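Local coordinates for protein deseasin MCP-01 (Pseudoalteromonas sp., PDB 3VV3) that probably hydrolyses peptide bonds as a subtilisin-family serine protease, with collagen among its substrates, at residues 168-173 and 275-280; 44-49 and 111-116; 221-226 and 298-303. All coordinates share one frame; numbering follows the deposited sequence.

Contact 1 of 3, residues 168-173 and 275-280; sequences VLNNSW and HVAGAA
The flat amide of Asn170 is flanked on its nitrogen side by the methyl of Ala277, with ND2 3.5 Å from Ala277 CB, while its oxygen is turned away from the helix toward Ser172; Thr273, Pro274 and Ile113 also touch this side chain. The same methyl reaches back to the root of the side chain, 4.0 Å from Asn170 CB, and so lies along the flank running from CB to ND2. CG stands anti to the backbone N (chi1 -176°), which carries the amide along the helix instead of straight at it. On the oxygen side, OD1 lies 3.0 Å from Ser172 OG, and that hydroxyl is hydrogen-bonded to Ser270 O.

Val168, two residues earlier and pointing to the helix, straddles the groove between Ala277 and Ala280 with both branches. CG1 rests 3.8 Å from Ala277 CB and also touches the carbonyl oxygen of Ala277; CG2 meets Ala280 CB at 3.7 Å. The two alanines are three residues apart on one side of the helix, and their small size lets strand 168-171 and helix 275-280 approach to 8.3 Å between axes. These axes run almost exactly antiparallel, at 174°.

This is the centre of the subtilisin-like α/β fold, where helix 269-284, which also carries the probable nucleophile Ser270, packs on a middle strand of the parallel sheet. The side chain of Asn170 sits close to the presumed triad of Ser270, His105 and Asp50 but makes no contact with it. Across the two segments no hydrogen bond forms. The strand spends its backbone polar groups on Gly47, Ile49, Leu195 and Val197, so cohesion with the helix rests on methyl contacts and close fit, even where an amide nitrogen faces the helix.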
loop_
_atom_site.group_PDB
_atom_site.type_symbol
_atom_site.label_atom_id
_atom_site.label_comp_id
_atom_site.label_asym_id
_atom_site.label_seq_id
_atom_site.Cartn_x
_atom_site.Cartn_y
_atom_site.Cartn_z
ATOM N N VAL A 168 -15.582 17.017 -8.518
ATOM C CA VAL A 168 -15.254 15.715 -7.932
ATOM C C VAL A 168 -13.811 15.698 -7.463
ATOM O O VAL A 168 -12.906 16.073 -8.212
ATOM C CB VAL A 168 -15.441 14.554 -8.938
ATOM C CG1 VAL A 168 -15.075 13.217 -8.267
ATOM C CG2 VAL A 168 -16.873 14.514 -9.482
ATOM N N LEU A 169 -13.602 15.284 -6.214
ATOM C CA LEU A 169 -12.261 15.084 -5.680
ATOM C C LEU A 169 -12.071 13.628 -5.300
ATOM O O LEU A 169 -12.931 13.022 -4.647
ATOM C CB LEU A 169 -12.022 15.951 -4.443
ATOM C CG LEU A 169 -12.019 17.448 -4.703
ATOM C CD1 LEU A 169 -11.884 18.189 -3.375
ATOM C CD2 LEU A 169 -10.880 17.791 -5.663
ATOM N N ASN A 170 -10.938 13.075 -5.716
ATOM C CA ASN A 170 -10.565 11.722 -5.344
ATOM C C ASN A 170 -9.565 11.745 -4.195
ATOM O O ASN A 170 -8.483 12.340 -4.306
ATOM C CB ASN A 170 -9.959 10.999 -6.541
ATOM C CG ASN A 170 -9.641 9.558 -6.235
ATOM O OD1 ASN A 170 -8.582 9.238 -5.689
ATOM N ND2 ASN A 170 -10.565 8.683 -6.560
ATOM N N ASN A 171 -9.929 11.101 -3.089
ATOM C CA ASN A 171 -9.083 11.078 -1.903
ATOM C C ASN A 171 -8.766 9.661 -1.460
ATOM O O ASN A 171 -9.401 9.129 -0.543
ATOM C CB ASN A 171 -9.748 11.869 -0.776
ATOM C CG ASN A 171 -10.055 13.292 -1.188
ATOM O OD1 ASN A 171 -11.156 13.596 -1.668
ATOM N ND2 ASN A 171 -9.072 14.164 -1.047
ATOM N N SER A 172 -7.799 9.058 -2.147
ATOM C CA SER A 172 -7.354 7.691 -1.864
ATOM C C SER A 172 -6.247 7.710 -0.827
ATOM O O SER A 172 -5.105 7.319 -1.099
ATOM C CB SER A 172 -6.864 7.016 -3.145
ATOM O OG SER A 172 -7.944 6.787 -4.039
ATOM N N TRP A 173 -6.592 8.200 0.357
ATOM C CA TRP A 173 -5.647 8.350 1.449
ATOM C C TRP A 173 -6.415 8.405 2.753
ATOM O O TRP A 173 -7.624 8.627 2.761
ATOM C CB TRP A 173 -4.784 9.615 1.287
ATOM C CG TRP A 173 -5.554 10.915 1.096
ATOM C CD1 TRP A 173 -5.958 11.459 -0.094
ATOM C CD2 TRP A 173 -5.975 11.834 2.117
ATOM N NE1 TRP A 173 -6.615 12.649 0.127
ATOM C CE2 TRP A 173 -6.636 12.901 1.473
ATOM C CE3 TRP A 173 -5.861 11.855 3.510
ATOM C CZ2 TRP A 173 -7.190 13.972 2.174
ATOM C CZ3 TRP A 173 -6.407 12.929 4.207
ATOM C CH2 TRP A 173 -7.064 13.965 3.538
ATOM N N HIS A 275 -12.804 4.389 -8.978
ATOM C CA HIS A 275 -13.927 3.916 -9.790
ATOM C C HIS A 275 -15.135 4.816 -9.534
ATOM O O HIS A 275 -15.853 5.204 -10.467
ATOM C CB HIS A 275 -14.281 2.452 -9.492
ATOM C CG HIS A 275 -13.271 1.471 -10.005
ATOM N ND1 HIS A 275 -13.352 0.894 -11.258
ATOM C CD2 HIS A 275 -12.146 0.977 -9.436
ATOM C CE1 HIS A 275 -12.323 0.085 -11.433
ATOM N NE2 HIS A 275 -11.578 0.116 -10.339
ATOM N N VAL A 276 -15.345 5.152 -8.260
ATOM C CA VAL A 276 -16.467 6.005 -7.873
ATOM C C VAL A 276 -16.273 7.459 -8.318
ATOM O O VAL A 276 -17.202 8.080 -8.859
ATOM C CB VAL A 276 -16.747 5.937 -6.352
ATOM C CG1 VAL A 276 -17.874 6.899 -5.977
ATOM C CG2 VAL A 276 -17.104 4.507 -5.948
ATOM N N ALA A 277 -15.076 8.003 -8.116
ATOM C CA ALA A 277 -14.801 9.355 -8.592
ATOM C C ALA A 277 -14.952 9.411 -10.112
ATOM O O ALA A 277 -15.531 10.358 -10.664
ATOM C CB ALA A 277 -13.403 9.816 -8.174
ATOM N N GLY A 278 -14.440 8.392 -10.790
ATOM C CA GLY A 278 -14.596 8.290 -12.233
ATOM C C GLY A 278 -16.058 8.217 -12.631
ATOM O O GLY A 278 -16.489 8.896 -13.568
ATOM N N ALA A 279 -16.832 7.393 -11.927
ATOM C CA ALA A 279 -18.256 7.289 -12.219
ATOM C C ALA A 279 -18.973 8.626 -11.999
ATOM O O ALA A 279 -19.850 8.997 -12.778
ATOM C CB ALA A 279 -18.906 6.179 -11.399
ATOM N N ALA A 280 -18.594 9.346 -10.945
ATOM C CA ALA A 280 -19.190 10.650 -10.678
ATOM C C ALA A 280 -18.925 11.586 -11.847
ATOM O O ALA A 280 -19.835 12.284 -12.312
ATOM C CB ALA A 280 -18.651 11.251 -9.372
#

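Contact 2 of 3, residues 44-49 and 111-116; sequences VVVGVI and GTIGAS
Ile113, which packs on Val46 and Val48, sits within a helical turn closed by the 2.9 Å bond from Ala115 N to Gly111 O; its own carbonyl oxygen accepts from Asn127 ND2. The turn belongs to helix 105-114, which in this subtilisin-like α/β fold carries His105, the probable histidine of a catalytic triad, and lies against strand 45-50 of the parallel sheet. That strand ends at Asp50, the likely acid of the same triad.

On the helix side one methyl, Ile113 CD1, does the touching. Ile113 CG1 stands beside the backbone N (chi1 -71°) and the chain continues nearly extended to CD1 (chi2 164°), which pushes this tip out to the sheet. The backbones can therefore stay well apart, with 8.4 Å between Val46 CA and Ile113 CA.

Val46 and Val48 both direct their side chains at the helix, with Gly47 between them. Val48 and Ile113 run past each other in opposite senses, while Val46 meets Ile113 at a slant. Pro274 and Asn170 also touch Ile113, so the seam is walled by the neighbouring helix 269-284 and strand 166-171. Nothing polar passes between the two segments; the interaction is wholly apolar and buried. The tip of Ile113 bridges the two valines: CD1 lies 3.7 Å from Val48 CG2 and 4.1 Å from Val46 CG1.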
loop_
_atom_site.group_PDB
_atom_site.type_symbol
_atom_site.label_atom_id
_atom_site.label_comp_id
_atom_site.label_asym_id
_atom_site.label_seq_id
_atom_site.Cartn_x
_atom_site.Cartn_y
_atom_site.Cartn_z
ATOM N N VAL A 44 -15.261 18.000 -18.079
ATOM C CA VAL A 44 -15.444 17.608 -16.680
ATOM C C VAL A 44 -14.077 17.468 -16.023
ATOM O O VAL A 44 -13.219 16.755 -16.527
ATOM C CB VAL A 44 -16.211 16.267 -16.572
ATOM C CG1 VAL A 44 -16.293 15.806 -15.113
ATOM C CG2 VAL A 44 -17.605 16.400 -17.158
ATOM N N VAL A 45 -13.873 18.152 -14.902
ATOM C CA VAL A 45 -12.565 18.169 -14.269
ATOM C C VAL A 45 -12.618 17.415 -12.947
ATOM O O VAL A 45 -13.512 17.630 -12.141
ATOM C CB VAL A 45 -12.081 19.615 -14.035
ATOM C CG1 VAL A 45 -10.657 19.616 -13.507
ATOM C CG2 VAL A 45 -12.180 20.412 -15.334
ATOM N N VAL A 46 -11.666 16.511 -12.749
ATOM C CA VAL A 46 -11.579 15.758 -11.505
ATOM C C VAL A 46 -10.242 16.044 -10.835
ATOM O O VAL A 46 -9.197 15.980 -11.475
ATOM C CB VAL A 46 -11.681 14.240 -11.756
ATOM C CG1 VAL A 46 -11.577 13.478 -10.439
ATOM C CG2 VAL A 46 -12.993 13.896 -12.448
ATOM N N GLY A 47 -10.269 16.349 -9.543
ATOM C CA GLY A 47 -9.039 16.587 -8.810
ATOM C C GLY A 47 -8.574 15.332 -8.098
ATOM O O GLY A 47 -9.376 14.638 -7.471
ATOM N N VAL A 48 -7.280 15.034 -8.206
ATOM C CA VAL A 48 -6.699 13.888 -7.502
ATOM C C VAL A 48 -5.712 14.405 -6.464
ATOM O O VAL A 48 -4.704 15.021 -6.809
ATOM C CB VAL A 48 -5.992 12.915 -8.472
ATOM C CG1 VAL A 48 -5.256 11.816 -7.697
ATOM C CG2 VAL A 48 -6.991 12.326 -9.457
ATOM N N ILE A 49 -6.034 14.174 -5.191
ATOM C CA ILE A 49 -5.200 14.612 -4.074
ATOM C C ILE A 49 -4.435 13.397 -3.548
ATOM O O ILE A 49 -5.022 12.484 -2.952
ATOM C CB ILE A 49 -6.072 15.260 -2.979
ATOM C CG1 ILE A 49 -6.812 16.475 -3.569
ATOM C CG2 ILE A 49 -5.216 15.639 -1.754
ATOM C CD1 ILE A 49 -7.815 17.176 -2.602
ATOM N N GLY A 111 -5.355 6.790 -13.532
ATOM C CA GLY A 111 -5.652 5.896 -14.648
ATOM C C GLY A 111 -6.994 5.194 -14.514
ATOM O O GLY A 111 -7.671 4.918 -15.501
ATOM N N THR A 112 -7.398 4.908 -13.284
ATOM C CA THR A 112 -8.703 4.294 -13.057
ATOM C C THR A 112 -9.835 5.283 -13.349
ATOM O O THR A 112 -10.858 4.931 -13.932
ATOM C CB THR A 112 -8.790 3.734 -11.625
ATOM O OG1 THR A 112 -7.834 2.675 -11.488
ATOM C CG2 THR A 112 -10.204 3.206 -11.302
ATOM N N ILE A 113 -9.633 6.531 -12.953
ATOM C CA ILE A 113 -10.575 7.594 -13.266
ATOM C C ILE A 113 -10.640 7.860 -14.770
ATOM O O ILE A 113 -11.730 8.003 -15.332
ATOM C CB ILE A 113 -10.168 8.904 -12.553
ATOM C CG1 ILE A 113 -10.406 8.781 -11.042
ATOM C CG2 ILE A 113 -10.938 10.102 -13.124
ATOM C CD1 ILE A 113 -9.673 9.850 -10.242
ATOM N N GLY A 114 -9.480 7.916 -15.418
ATOM C CA GLY A 114 -9.430 8.441 -16.773
ATOM C C GLY A 114 -8.231 8.153 -17.662
ATOM O O GLY A 114 -7.813 9.024 -18.428
ATOM N N ALA A 115 -7.686 6.937 -17.614
ATOM C CA ALA A 115 -6.737 6.545 -18.655
ATOM C C ALA A 115 -7.426 6.690 -20.022
ATOM O O ALA A 115 -8.587 6.329 -20.171
ATOM C CB ALA A 115 -6.249 5.109 -18.451
ATOM N N SER A 116 -6.705 7.215 -21.008
ATOM C CA SER A 116 -7.281 7.471 -22.333
ATOM C C SER A 116 -7.879 6.199 -22.918
ATOM O O SER A 116 -7.240 5.154 -22.918
ATOM C CB SER A 116 -6.218 8.031 -23.287
ATOM O OG SER A 116 -5.762 9.303 -22.865
#

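Contact 3 of 3, residues 221-226 and 298-303; sequences NVLSIA and LLMSSG
Helix 292-301 packs on strand 222-228 of the parallel sheet, and between 221-226 and 298-303 the strand's side of the contact is Leu223, whose two methyls divide between Leu299 and Met300. CD2 meets Leu299 CD1 at 3.9 Å, the two side chains crossing at about a right angle. CD1 goes to Met300 instead, 4.1 Å from its CG and 4.2 Å from its SD, as the two chains run past each other in opposite senses. The CG of Leu223 is anti to the backbone N (chi1 173°), which carries CD1 and CD2 toward the helix; Leu223 and Met300 together fill the 9.0 Å between their CA atoms.

Met300 bends at its third torsion, turning its terminal methyl aside while CG and SD remain against the leucine. It also touches Val314 and Ala315 of a loop, and it is partly exposed, whereas Leu223 and Leu299 are buried.

In the subtilisin-like α/β fold the strand lies one place in from the 247-250 edge of the sheet, and the helix follows helix 269-284 in the chain. That preceding helix completes the apolar wall: Val276 touches Leu223, and Ala280 touches Leu299. A polar tie is added nearby, where Val222 O accepts from Lys296 NZ.

At the C-terminal end of the helical segment, Leu298 O is gripped twice by one residue. Ser302 N reaches it at 2.9 Å and Ser302 OG at 2.8 Å, from opposite faces of the carbonyl plane; the hydroxyl comes in 28° off that plane, with a C=O...OG angle of 143°. The backbone oxygen of Met300 accepts from Thr317 OG1.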
loop_
_atom_site.group_PDB
_atom_site.type_symbol
_atom_site.label_atom_id
_atom_site.label_comp_id
_atom_site.label_asym_id
_atom_site.label_seq_id
_atom_site.Cartn_x
_atom_site.Cartn_y
_atom_site.Cartn_z
ATOM N N ASN A 221 -21.130 15.964 1.810
ATOM C CA ASN A 221 -20.547 15.748 0.480
ATOM C C ASN A 221 -19.432 14.700 0.476
ATOM O O ASN A 221 -18.820 14.440 -0.559
ATOM C CB ASN A 221 -20.028 17.057 -0.119
ATOM C CG ASN A 221 -18.895 17.651 0.689
ATOM O OD1 ASN A 221 -18.893 17.571 1.920
ATOM N ND2 ASN A 221 -17.926 18.251 0.006
ATOM N N VAL A 222 -19.163 14.103 1.630
ATOM C CA VAL A 222 -18.195 13.011 1.693
ATOM C C VAL A 222 -18.864 11.707 1.267
ATOM O O VAL A 222 -19.914 11.341 1.796
ATOM C CB VAL A 222 -17.604 12.858 3.119
ATOM C CG1 VAL A 222 -16.800 11.567 3.248
ATOM C CG2 VAL A 222 -16.745 14.079 3.481
ATOM N N LEU A 223 -18.264 11.018 0.299
ATOM C CA LEU A 223 -18.780 9.738 -0.162
ATOM C C LEU A 223 -17.698 8.694 0.114
ATOM O O LEU A 223 -16.638 8.722 -0.497
ATOM C CB LEU A 223 -19.143 9.818 -1.648
ATOM C CG LEU A 223 -19.550 8.536 -2.388
ATOM C CD1 LEU A 223 -20.666 7.798 -1.662
ATOM C CD2 LEU A 223 -19.955 8.856 -3.820
ATOM N N SER A 224 -17.965 7.807 1.073
ATOM C CA SER A 224 -16.957 6.894 1.619
ATOM C C SER A 224 -17.096 5.522 1.001
ATOM O O SER A 224 -18.186 4.942 1.011
ATOM C CB SER A 224 -17.099 6.756 3.147
ATOM O OG SER A 224 -16.876 7.991 3.787
ATOM N N ILE A 225 -15.986 4.987 0.503
ATOM C CA ILE A 225 -16.044 3.818 -0.374
ATOM C C ILE A 225 -15.308 2.590 0.173
ATOM O O ILE A 225 -14.123 2.659 0.487
ATOM C CB ILE A 225 -15.485 4.180 -1.767
ATOM C CG1 ILE A 225 -16.257 5.378 -2.350
ATOM C CG2 ILE A 225 -15.524 2.974 -2.693
ATOM C CD1 ILE A 225 -17.761 5.182 -2.369
ATOM N N ALA A 226 -16.027 1.472 0.286
ATOM C CA ALA A 226 -15.417 0.184 0.614
ATOM C C ALA A 226 -15.007 -0.500 -0.680
ATOM O O ALA A 226 -15.486 -0.140 -1.766
ATOM C CB ALA A 226 -16.400 -0.697 1.402
ATOM N N LEU A 298 -27.379 9.342 -5.996
ATOM C CA LEU A 298 -27.577 8.618 -7.243
ATOM C C LEU A 298 -26.551 7.491 -7.399
ATOM O O LEU A 298 -26.889 6.374 -7.794
ATOM C CB LEU A 298 -27.499 9.575 -8.434
ATOM C CG LEU A 298 -27.673 8.948 -9.814
ATOM C CD1 LEU A 298 -28.515 9.865 -10.693
ATOM C CD2 LEU A 298 -26.330 8.680 -10.448
ATOM N N LEU A 299 -25.293 7.790 -7.096
ATOM C CA LEU A 299 -24.249 6.770 -7.152
ATOM C C LEU A 299 -24.570 5.624 -6.199
ATOM O O LEU A 299 -24.403 4.445 -6.537
ATOM C CB LEU A 299 -22.880 7.393 -6.847
ATOM C CG LEU A 299 -22.381 8.328 -7.956
ATOM C CD1 LEU A 299 -21.246 9.245 -7.455
ATOM C CD2 LEU A 299 -21.944 7.525 -9.176
ATOM N N MET A 300 -25.046 5.971 -5.007
ATOM C CA MET A 300 -25.423 4.970 -4.013
ATOM C C MET A 300 -26.638 4.144 -4.446
ATOM O O MET A 300 -26.613 2.915 -4.413
ATOM C CB MET A 300 -25.688 5.645 -2.667
ATOM C CG MET A 300 -24.410 6.205 -2.030
ATOM S SD MET A 300 -24.702 7.299 -0.629
ATOM C CE MET A 300 -25.395 6.171 0.587
ATOM N N SER A 301 -27.695 4.823 -4.874
ATOM C CA SER A 301 -28.959 4.138 -5.126
ATOM C C SER A 301 -28.941 3.345 -6.424
ATOM O O SER A 301 -29.661 2.356 -6.554
ATOM C CB SER A 301 -30.128 5.136 -5.120
ATOM O OG SER A 301 -30.021 6.054 -6.193
ATOM N N SER A 302 -28.125 3.768 -7.385
ATOM C CA SER A 302 -28.084 3.104 -8.689
ATOM C C SER A 302 -27.211 1.853 -8.706
ATOM O O SER A 302 -27.210 1.114 -9.689
ATOM C CB SER A 302 -27.622 4.062 -9.790
ATOM O OG SER A 302 -26.254 4.404 -9.639
ATOM N N GLY A 303 -26.457 1.629 -7.632
ATOM C CA GLY A 303 -25.571 0.479 -7.566
ATOM C C GLY A 303 -26.348 -0.821 -7.469
ATOM O O GLY A 303 -27.534 -0.806 -7.153
#

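How the contacts relate
Contacts 1 and 2 lie with their centres 8 Å apart on neighbouring strands, joined by probable backbone hydrogen bonds such as Asn170 N to Gly47 O at 2.8 Å; their helices also meet, His275 CD2 being 3.5 Å from Thr112 CG2. Contact 3 is about 10 Å from contact 1, centre to centre, and packs against it through Val276 CG2 and Ile225 CD1, 3.7 Å apart. Contacts 2 and 3 are about 17 Å apart between centres and do not touch, so contact 1 bridges them. The elements of contacts 1 and 2 carry the presumed triad residues Asp50, His105 and Ser270; contact 3 extends the same core toward the 247-250 edge of the sheet.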